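Local structure of Blr3880 protein (Bradyrhizobium japonicum, 2OOD) at residues 111-116 against 146-151; 122-127 against 154-159; 188-193 against 199-204. The protein probably catalyses the zinc-dependent hydrolytic deamination of guanine to xanthine and ammonia, a step of purine degradation. One frame throughout, in Å; residues are numbered along the deposited sequence.

Followed from the N terminus, the chain opens contact 1 at 111-116 and contact 2 at 122-127 before closing either: 146-151 returns to the start of helix 113-129 and 154-159 to its later turns. The two contacts therefore cross, and together they join helices 113-129 and 143-156, with strand 132-138 lying in the chain between them. Contact 3 follows in series and closes a short loop of five residues, folding the last turns of helix 179-193 back along strand 199-205. It meets the other two through helix 143-156: Glu147 and Glu151 of contact 1 reach helix 179-193, and Ser154 of contact 2 reaches Asn199. All three lie within the amidohydrolase barrel domain.

Contact 1 (111-116 against 146-151); sequences KDRNYA and TEELFE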
loop_
_atom_site.group_PDB
_atom_site.type_symbol
_atom_site.label_atom_id
_atom_site.label_comp_id
_atom_site.label_asym_id
_atom_site.label_seq_id
_atom_site.Cartn_x
_atom_site.Cartn_y
_atom_site.Cartn_z
ATOM N N LYS A 111 -16.079 18.238 -19.933
ATOM C CA LYS A 111 -17.183 18.988 -20.535
ATOM C C LYS A 111 -17.059 18.708 -22.029
ATOM O O LYS A 111 -18.055 18.572 -22.745
ATOM C CB LYS A 111 -16.998 20.491 -20.312
ATOM C CG LYS A 111 -17.931 21.135 -19.317
ATOM C CD LYS A 111 -17.741 22.650 -19.342
ATOM C CE LYS A 111 -18.666 23.346 -18.343
ATOM N NZ LYS A 111 -18.342 24.815 -18.173
ATOM N N ASP A 112 -15.803 18.644 -22.470
ATOM C CA ASP A 112 -15.419 18.377 -23.850
ATOM C C ASP A 112 -15.630 16.882 -24.107
ATOM O O ASP A 112 -15.034 16.043 -23.425
ATOM C CB ASP A 112 -13.950 18.752 -24.021
ATOM C CG ASP A 112 -13.430 18.464 -25.401
ATOM O OD1 ASP A 112 -13.075 19.430 -26.112
ATOM O OD2 ASP A 112 -13.375 17.271 -25.778
ATOM N N ARG A 113 -16.465 16.543 -25.089
ATOM C CA ARG A 113 -16.768 15.141 -25.364
ATOM C C ARG A 113 -15.607 14.282 -25.850
ATOM O O ARG A 113 -15.608 13.068 -25.636
ATOM C CB ARG A 113 -17.928 15.036 -26.345
ATOM C CG ARG A 113 -18.466 13.633 -26.480
ATOM C CD ARG A 113 -19.608 13.602 -27.465
ATOM N NE ARG A 113 -20.743 14.413 -27.028
ATOM C CZ ARG A 113 -21.536 14.113 -26.003
ATOM N NH1 ARG A 113 -21.328 13.013 -25.288
ATOM N NH2 ARG A 113 -22.558 14.903 -25.703
ATOM N N ASN A 114 -14.620 14.887 -26.499
ATOM C CA ASN A 114 -13.472 14.119 -26.969
ATOM C C ASN A 114 -12.628 13.647 -25.796
ATOM O O ASN A 114 -12.214 12.485 -25.741
ATOM C CB ASN A 114 -12.613 14.952 -27.921
ATOM C CG ASN A 114 -13.266 15.138 -29.275
ATOM O OD1 ASN A 114 -13.482 14.173 -30.015
ATOM N ND2 ASN A 114 -13.597 16.382 -29.603
ATOM N N TYR A 115 -12.375 14.554 -24.857
ATOM C CA TYR A 115 -11.593 14.237 -23.666
ATOM C C TYR A 115 -12.358 13.211 -22.837
ATOM O O TYR A 115 -11.788 12.255 -22.337
ATOM C CB TYR A 115 -11.373 15.496 -22.830
ATOM C CG TYR A 115 -10.246 15.395 -21.840
ATOM C CD1 TYR A 115 -8.942 15.646 -22.220
ATOM C CD2 TYR A 115 -10.483 15.054 -20.518
ATOM C CE1 TYR A 115 -7.894 15.568 -21.309
ATOM C CE2 TYR A 115 -9.441 14.970 -19.594
ATOM C CZ TYR A 115 -8.146 15.231 -19.998
ATOM O OH TYR A 115 -7.101 15.180 -19.089
ATOM N N ALA A 116 -13.660 13.424 -22.697
ATOM C CA ALA A 116 -14.501 12.523 -21.931
ATOM C C ALA A 116 -14.439 11.124 -22.518
ATOM O O ALA A 116 -14.330 10.134 -21.789
ATOM C CB ALA A 116 -15.939 13.022 -21.927
ATOM N N THR A 146 -21.014 11.429 -18.323
ATOM C CA THR A 146 -21.916 10.328 -18.001
ATOM C C THR A 146 -22.382 9.574 -19.246
ATOM O O THR A 146 -22.466 8.342 -19.240
ATOM C CB THR A 146 -23.167 10.820 -17.239
ATOM O OG1 THR A 146 -22.774 11.328 -15.959
ATOM C CG2 THR A 146 -24.157 9.677 -17.038
ATOM N N GLU A 147 -22.689 10.309 -20.311
ATOM C CA GLU A 147 -23.149 9.685 -21.548
ATOM C C GLU A 147 -22.049 8.808 -22.130
ATOM O O GLU A 147 -22.287 7.647 -22.465
ATOM C CB GLU A 147 -23.560 10.745 -22.571
ATOM C CG GLU A 147 -24.678 11.658 -22.108
ATOM C CD GLU A 147 -24.858 12.864 -23.016
ATOM O OE1 GLU A 147 -23.900 13.188 -23.748
ATOM O OE2 GLU A 147 -25.942 13.495 -22.987
ATOM N N GLU A 148 -20.842 9.358 -22.243
ATOM C CA GLU A 148 -19.724 8.599 -22.790
ATOM C C GLU A 148 -19.405 7.347 -21.977
ATOM O O GLU A 148 -18.976 6.342 -22.539
ATOM C CB GLU A 148 -18.475 9.477 -22.888
ATOM C CG GLU A 148 -18.554 10.562 -23.952
ATOM C CD GLU A 148 -18.910 10.013 -25.325
ATOM O OE1 GLU A 148 -18.315 8.993 -25.734
ATOM O OE2 GLU A 148 -19.777 10.605 -26.002
ATOM N N LEU A 149 -19.616 7.404 -20.661
ATOM C CA LEU A 149 -19.336 6.261 -19.794
ATOM C C LEU A 149 -20.332 5.127 -19.999
ATOM O O LEU A 149 -19.948 3.968 -20.133
ATOM C CB LEU A 149 -19.339 6.676 -18.318
ATOM C CG LEU A 149 -19.269 5.493 -17.341
ATOM C CD1 LEU A 149 -17.931 4.797 -17.461
ATOM C CD2 LEU A 149 -19.485 5.976 -15.929
ATOM N N PHE A 150 -21.614 5.457 -20.011
ATOM C CA PHE A 150 -22.633 4.439 -20.205
ATOM C C PHE A 150 -22.498 3.761 -21.563
ATOM O O PHE A 150 -22.653 2.548 -21.682
ATOM C CB PHE A 150 -24.027 5.055 -20.098
ATOM C CG PHE A 150 -24.532 5.178 -18.691
ATOM C CD1 PHE A 150 -24.623 4.054 -17.872
ATOM C CD2 PHE A 150 -24.961 6.407 -18.196
ATOM C CE1 PHE A 150 -25.140 4.149 -16.580
ATOM C CE2 PHE A 150 -25.481 6.514 -16.905
ATOM C CZ PHE A 150 -25.571 5.381 -16.097
ATOM N N GLU A 151 -22.208 4.548 -22.590
ATOM C CA GLU A 151 -22.090 4.009 -23.933
ATOM C C GLU A 151 -20.884 3.104 -24.163
ATOM O O GLU A 151 -21.005 2.075 -24.832
ATOM C CB GLU A 151 -22.144 5.156 -24.944
ATOM C CG GLU A 151 -23.580 5.498 -25.322
ATOM C CD GLU A 151 -23.765 6.917 -25.819
ATOM O OE1 GLU A 151 -22.930 7.391 -26.620
ATOM O OE2 GLU A 151 -24.764 7.557 -25.416
#
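Arg113, in the first turn of helix 113-129, reaches across to Glu147 and Glu148 of helix 143-156 and forms a salt-bridge network between two neighbouring helices of the amidohydrolase barrel. From CB the chain runs out with CG on the far side from the backbone N (chi1 -169°). Arg113 CG lies 3.3 Å from Glu148 OE2, and CD of the arginine passes the same oxygen before the bend at chi3 (-63°) turns the guanidinium toward Glu147. NE leads on to the two terminal nitrogens. Arg113 NH1 and NH2 grip Glu147 OE1 end-on, with NH2 at 2.9 Å from it. Arg113 NH1 also donates to Glu148 OE2 at 3.0 Å. The Glu147 carboxylate is nearly coplanar with the guanidinium, whereas that of Glu148 is turned 62° from it and offers its anti lone pair. Glu148 CG also rests against Ala116 CB, 4.1 Å away, an apolar contact beside the ion pairs. Replacing Arg113 by a leucine would probably leave Glu147 OE1 without its two donors and the buried Glu148 carboxylate without this cation. The other oxygen of Glu147, OE2, forms a salt bridge with Arg188 of helix 179-193, linking the network to a third helix. Asp112 is the N-cap of helix 113-129, its OD2 accepting from Tyr115 N at 3.0 Å.

Contact 2 (122-127 against 154-159); sequences RFLDAL and SRRNMR
Arg156 meets Leu124 and Asp125 with its chain extended from CG to NE (chi2 -157°), which carries its guanidinium over to helix 113-129, while Met158, a selenomethionine, folds back at chi3 (-84°) to lay its CE against Leu124. Asp125 points its CB away from helix 143-156, yet OD1 still comes round to the edge of the guanidinium. In the salt bridge formed there, Asp125 OD1 accepts from both Arg156 NH1, at 2.7 Å, and Arg156 NH2, at 2.9 Å, close to the guanidinium plane; the carboxylate itself is tilted 46° from that plane. Leu124 CB sits over the centre of one guanidinium face, 3.7 Å from Arg156 CZ. Further out, the two methyls of Leu124 both touch Met158 CE, CD1 at 3.4 Å. Glu152 pairs with Arg156 NE and Lys121 with Asp125 OD2, so both ends of the ion pair have second partners, and Leu416 of the second subunit packs on Asp125. The helix closes in a Schellman motif with Asn157, at positive phi, as its C-prime residue, and the chain then enters strand 160-166, as at the helix-to-strand turns of a TIM barrel.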
loop_
_atom_site.group_PDB
_atom_site.type_symbol
_atom_site.label_atom_id
_atom_site.label_comp_id
_atom_site.label_asym_id
_atom_site.label_seq_id
_atom_site.Cartn_x
_atom_site.Cartn_y
_atom_site.Cartn_z
ATOM N N ARG A 122 -9.779 4.967 -21.086
ATOM C CA ARG A 122 -8.675 4.642 -20.187
ATOM C C ARG A 122 -9.168 4.186 -18.820
ATOM O O ARG A 122 -8.548 3.337 -18.176
ATOM C CB ARG A 122 -7.764 5.855 -20.036
ATOM C CG ARG A 122 -7.007 6.181 -21.297
ATOM C CD ARG A 122 -6.460 7.573 -21.237
ATOM N NE ARG A 122 -5.621 7.878 -22.389
ATOM C CZ ARG A 122 -4.452 7.296 -22.646
ATOM N NH1 ARG A 122 -3.972 6.364 -21.830
ATOM N NH2 ARG A 122 -3.755 7.659 -23.716
ATOM N N PHE A 123 -10.287 4.754 -18.388
ATOM C CA PHE A 123 -10.887 4.406 -17.111
ATOM C C PHE A 123 -11.275 2.927 -17.113
ATOM O O PHE A 123 -10.896 2.181 -16.213
ATOM C CB PHE A 123 -12.120 5.283 -16.891
ATOM C CG PHE A 123 -12.909 4.949 -15.661
ATOM C CD1 PHE A 123 -12.427 5.264 -14.399
ATOM C CD2 PHE A 123 -14.160 4.350 -15.768
ATOM C CE1 PHE A 123 -13.183 4.992 -13.259
ATOM C CE2 PHE A 123 -14.924 4.073 -14.636
ATOM C CZ PHE A 123 -14.432 4.397 -13.380
ATOM N N LEU A 124 -12.029 2.507 -18.125
ATOM C CA LEU A 124 -12.468 1.121 -18.225
ATOM C C LEU A 124 -11.324 0.146 -18.510
ATOM O O LEU A 124 -11.366 -1.003 -18.069
ATOM C CB LEU A 124 -13.567 0.988 -19.284
ATOM C CG LEU A 124 -14.898 1.643 -18.890
ATOM C CD1 LEU A 124 -15.853 1.648 -20.056
ATOM C CD2 LEU A 124 -15.504 0.895 -17.722
ATOM N N ASP A 125 -10.305 0.586 -19.243
ATOM C CA ASP A 125 -9.169 -0.295 -19.518
ATOM C C ASP A 125 -8.430 -0.564 -18.204
ATOM O O ASP A 125 -8.097 -1.702 -17.895
ATOM C CB ASP A 125 -8.189 0.336 -20.516
ATOM C CG ASP A 125 -8.735 0.396 -21.931
ATOM O OD1 ASP A 125 -9.801 -0.193 -22.206
ATOM O OD2 ASP A 125 -8.082 1.037 -22.778
ATOM N N ALA A 126 -8.178 0.490 -17.433
ATOM C CA ALA A 126 -7.487 0.353 -16.157
ATOM C C ALA A 126 -8.250 -0.579 -15.222
ATOM O O ALA A 126 -7.647 -1.384 -14.516
ATOM C CB ALA A 126 -7.316 1.709 -15.512
ATOM N N LEU A 127 -9.573 -0.466 -15.222
ATOM C CA LEU A 127 -10.410 -1.304 -14.380
ATOM C C LEU A 127 -10.338 -2.778 -14.756
ATOM O O LEU A 127 -10.309 -3.644 -13.887
ATOM C CB LEU A 127 -11.868 -0.845 -14.446
ATOM C CG LEU A 127 -12.250 0.370 -13.601
ATOM C CD1 LEU A 127 -13.724 0.677 -13.791
ATOM C CD2 LEU A 127 -11.948 0.088 -12.141
ATOM N N SER A 154 -21.525 -0.102 -22.622
ATOM C CA SER A 154 -22.399 -0.945 -23.426
ATOM C C SER A 154 -21.618 -1.766 -24.453
ATOM O O SER A 154 -21.877 -2.958 -24.622
ATOM C CB SER A 154 -23.436 -0.088 -24.149
ATOM O OG SER A 154 -24.306 0.516 -23.216
ATOM N N ARG A 155 -20.666 -1.134 -25.137
ATOM C CA ARG A 155 -19.869 -1.829 -26.140
ATOM C C ARG A 155 -19.138 -3.022 -25.537
ATOM O O ARG A 155 -18.935 -4.046 -26.212
ATOM C CB ARG A 155 -18.856 -0.874 -26.775
ATOM C CG ARG A 155 -19.486 0.347 -27.420
ATOM C CD ARG A 155 -18.437 1.248 -28.024
ATOM N NE ARG A 155 -19.024 2.522 -28.406
ATOM C CZ ARG A 155 -19.019 3.614 -27.644
ATOM N NH1 ARG A 155 -18.443 3.589 -26.454
ATOM N NH2 ARG A 155 -19.608 4.727 -28.067
ATOM N N ARG A 156 -18.743 -2.896 -24.273
ATOM C CA ARG A 156 -18.045 -3.977 -23.597
ATOM C C ARG A 156 -19.069 -4.809 -22.833
ATOM O O ARG A 156 -18.760 -5.880 -22.314
ATOM C CB ARG A 156 -16.996 -3.410 -22.644
ATOM C CG ARG A 156 -16.208 -2.256 -23.233
ATOM C CD ARG A 156 -14.866 -2.078 -22.557
ATOM N NE ARG A 156 -14.237 -0.812 -22.926
ATOM C CZ ARG A 156 -12.985 -0.482 -22.619
ATOM N NH1 ARG A 156 -12.224 -1.324 -21.940
ATOM N NH2 ARG A 156 -12.495 0.694 -22.982
ATOM N N ASN A 157 -20.294 -4.299 -22.794
ATOM C CA ASN A 157 -21.415 -4.936 -22.115
ATOM C C ASN A 157 -21.115 -5.282 -20.661
ATOM O O ASN A 157 -21.258 -6.429 -20.229
ATOM C CB ASN A 157 -21.864 -6.186 -22.872
ATOM C CG ASN A 157 -23.297 -6.572 -22.545
ATOM O OD1 ASN A 157 -24.087 -5.726 -22.125
ATOM N ND2 ASN A 157 -23.644 -7.841 -22.753
HETATM N N MSE A 158 -20.709 -4.265 -19.906
HETATM C CA MSE A 158 -20.382 -4.425 -18.497
HETATM C C MSE A 158 -21.486 -3.828 -17.640
HETATM O O MSE A 158 -22.089 -2.820 -18.018
HETATM C CB MSE A 158 -19.083 -3.704 -18.178
HETATM C CG MSE A 158 -17.901 -4.169 -18.981
HETATM SE SE MSE A 158 -16.345 -3.036 -18.637
HETATM C CE MSE A 158 -16.725 -1.583 -19.875
ATOM N N ARG A 159 -21.761 -4.448 -16.494
ATOM C CA ARG A 159 -22.773 -3.906 -15.605
ATOM C C ARG A 159 -22.082 -2.769 -14.871
ATOM O O ARG A 159 -21.006 -2.951 -14.302
ATOM C CB ARG A 159 -23.271 -4.952 -14.612
ATOM C CG ARG A 159 -24.343 -4.411 -13.691
ATOM C CD ARG A 159 -25.112 -5.527 -13.030
ATOM N NE ARG A 159 -25.970 -6.240 -13.974
ATOM C CZ ARG A 159 -26.959 -5.677 -14.668
ATOM N NH1 ARG A 159 -27.223 -4.381 -14.533
ATOM N NH2 ARG A 159 -27.693 -6.412 -15.496
#

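Contact 3 (188-193 against 199-204); sequences RLIAQY and NLYAIT
Ile190 lies over one face of the Tyr201 ring, with CG1 3.7 Å from the ring centroid and 29° off its normal, a CH-pi contact displaced toward the CD2-CE2 rim. The Ile190 and Tyr201 side chains cross at about a right angle, and Ile190 CD1 goes on to meet Ile203 CD1 at 3.9 Å. Leu189 reaches the other part of the ring obliquely, its CB 3.7 Å from Tyr201 CE1. Nearer the loop, Tyr193 O is 3.6 Å from Asn199 CB. Placing CG of Tyr201 opposite the backbone N (chi1 -164°) carries the ring out from strand 199-205 and against helix 179-193, where both leucine and isoleucine can touch it.

Further out, polar tips fix these groups. Tyr201 OH is hydrogen-bonded to Leu164 N of strand 160-166, which holds the far end of the ring. Tyr193 turns its ring away to stack with Phe150, its OH bonded to Glu151 OE2, and Asn199 ND2 bonds to Ser154 OG. On the main chain, the backbone N-H of Tyr201 donates to His194 ND1. The axes of 188-193 and 199-204 approach to 8.4 Å and run 165° apart, nearly antiparallel, within the beta-alpha-beta unit of strand 160-166, helix 179-193 and strand 199-205. Side chain to side chain the contact is apolar, so it rests on shape and dispersion, while the polar ends of Tyr201, Tyr193 and Asn199, bonded to strand 160-166 and helix 143-156, fix how the groups are turned.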
loop_
_atom_site.group_PDB
_atom_site.type_symbol
_atom_site.label_atom_id
_atom_site.label_comp_id
_atom_site.label_asym_id
_atom_site.label_seq_id
_atom_site.Cartn_x
_atom_site.Cartn_y
_atom_site.Cartn_z
ATOM N N ARG A 188 -33.273 13.074 -17.953
ATOM C CA ARG A 188 -33.011 12.646 -19.317
ATOM C C ARG A 188 -32.138 11.400 -19.323
ATOM O O ARG A 188 -32.442 10.419 -20.008
ATOM C CB ARG A 188 -32.308 13.765 -20.095
ATOM C CG ARG A 188 -31.894 13.378 -21.505
ATOM C CD ARG A 188 -31.468 14.595 -22.304
ATOM N NE ARG A 188 -30.183 15.129 -21.863
ATOM C CZ ARG A 188 -29.025 14.476 -21.963
ATOM N NH1 ARG A 188 -28.986 13.253 -22.489
ATOM N NH2 ARG A 188 -27.898 15.050 -21.550
ATOM N N LEU A 189 -31.057 11.445 -18.546
ATOM C CA LEU A 189 -30.114 10.340 -18.473
ATOM C C LEU A 189 -30.744 9.065 -17.934
ATOM O O LEU A 189 -30.390 7.966 -18.367
ATOM C CB LEU A 189 -28.905 10.743 -17.629
ATOM C CG LEU A 189 -28.146 11.956 -18.175
ATOM C CD1 LEU A 189 -27.053 12.349 -17.205
ATOM C CD2 LEU A 189 -27.566 11.638 -19.541
ATOM N N ILE A 190 -31.674 9.202 -16.995
ATOM C CA ILE A 190 -32.348 8.031 -16.439
ATOM C C ILE A 190 -33.177 7.399 -17.550
ATOM O O ILE A 190 -33.290 6.175 -17.646
ATOM C CB ILE A 190 -33.286 8.408 -15.266
ATOM C CG1 ILE A 190 -32.451 8.886 -14.071
ATOM C CG2 ILE A 190 -34.147 7.214 -14.880
ATOM C CD1 ILE A 190 -33.254 9.512 -12.949
ATOM N N ALA A 191 -33.741 8.254 -18.398
ATOM C CA ALA A 191 -34.557 7.812 -19.520
ATOM C C ALA A 191 -33.715 6.984 -20.478
ATOM O O ALA A 191 -34.005 5.812 -20.727
ATOM C CB ALA A 191 -35.129 9.021 -20.245
ATOM N N GLN A 192 -32.661 7.603 -20.998
ATOM C CA GLN A 192 -31.767 6.945 -21.944
ATOM C C GLN A 192 -30.968 5.744 -21.462
ATOM O O GLN A 192 -30.715 4.830 -22.247
ATOM C CB GLN A 192 -30.765 7.949 -22.510
ATOM C CG GLN A 192 -31.349 8.932 -23.490
ATOM C CD GLN A 192 -30.274 9.559 -24.350
ATOM O OE1 GLN A 192 -29.321 8.876 -24.760
ATOM N NE2 GLN A 192 -30.418 10.857 -24.646
ATOM N N TYR A 193 -30.578 5.723 -20.191
ATOM C CA TYR A 193 -29.733 4.635 -19.725
ATOM C C TYR A 193 -30.190 3.672 -18.653
ATOM O O TYR A 193 -29.892 2.478 -18.740
ATOM C CB TYR A 193 -28.390 5.217 -19.311
ATOM C CG TYR A 193 -27.770 6.069 -20.390
ATOM C CD1 TYR A 193 -27.247 5.496 -21.542
ATOM C CD2 TYR A 193 -27.701 7.448 -20.256
ATOM C CE1 TYR A 193 -26.664 6.276 -22.536
ATOM C CE2 TYR A 193 -27.120 8.242 -21.245
ATOM C CZ TYR A 193 -26.601 7.651 -22.381
ATOM O OH TYR A 193 -25.998 8.430 -23.352
ATOM N N ASN A 199 -26.698 -1.433 -17.856
ATOM C CA ASN A 199 -26.520 -0.113 -17.243
ATOM C C ASN A 199 -27.559 0.190 -16.155
ATOM O O ASN A 199 -28.752 -0.029 -16.354
ATOM C CB ASN A 199 -26.593 0.996 -18.299
ATOM C CG ASN A 199 -25.397 1.001 -19.236
ATOM O OD1 ASN A 199 -24.255 0.866 -18.801
ATOM N ND2 ASN A 199 -25.655 1.174 -20.527
ATOM N N LEU A 200 -27.098 0.705 -15.014
ATOM C CA LEU A 200 -27.967 1.059 -13.890
ATOM C C LEU A 200 -27.666 2.500 -13.497
ATOM O O LEU A 200 -26.503 2.886 -13.396
ATOM C CB LEU A 200 -27.705 0.124 -12.708
ATOM C CG LEU A 200 -27.987 -1.354 -12.993
ATOM C CD1 LEU A 200 -27.558 -2.204 -11.827
ATOM C CD2 LEU A 200 -29.467 -1.541 -13.276
ATOM N N TYR A 201 -28.708 3.297 -13.279
ATOM C CA TYR A 201 -28.522 4.706 -12.936
ATOM C C TYR A 201 -28.568 5.028 -11.441
ATOM O O TYR A 201 -29.379 4.476 -10.701
ATOM C CB TYR A 201 -29.574 5.559 -13.638
ATOM C CG TYR A 201 -29.225 7.022 -13.640
ATOM C CD1 TYR A 201 -28.372 7.550 -14.598
ATOM C CD2 TYR A 201 -29.705 7.873 -12.661
ATOM C CE1 TYR A 201 -28.000 8.893 -14.579
ATOM C CE2 TYR A 201 -29.338 9.221 -12.632
ATOM C CZ TYR A 201 -28.483 9.721 -13.593
ATOM O OH TYR A 201 -28.085 11.045 -13.547
ATOM N N ALA A 202 -27.714 5.947 -11.003
ATOM C CA ALA A 202 -27.690 6.334 -9.602
ATOM C C ALA A 202 -27.817 7.840 -9.442
ATOM O O ALA A 202 -26.999 8.593 -9.973
ATOM C CB ALA A 202 -26.404 5.854 -8.946
ATOM N N ILE A 203 -28.860 8.272 -8.730
ATOM C CA ILE A 203 -29.079 9.692 -8.467
ATOM C C ILE A 203 -27.805 10.055 -7.724
ATOM O O ILE A 203 -27.474 9.415 -6.724
ATOM C CB ILE A 203 -30.261 9.919 -7.510
ATOM C CG1 ILE A 203 -31.495 9.147 -7.991
ATOM C CG2 ILE A 203 -30.560 11.405 -7.408
ATOM C CD1 ILE A 203 -32.085 9.677 -9.251
ATOM N N THR A 204 -27.088 11.074 -8.177
ATOM C CA THR A 204 -25.840 11.371 -7.505
ATOM C C THR A 204 -25.514 12.754 -6.970
ATOM O O THR A 204 -24.893 13.569 -7.659
ATOM C CB THR A 204 -24.645 10.938 -8.376
ATOM O OG1 THR A 204 -24.792 9.561 -8.733
ATOM C CG2 THR A 204 -23.341 11.103 -7.617
#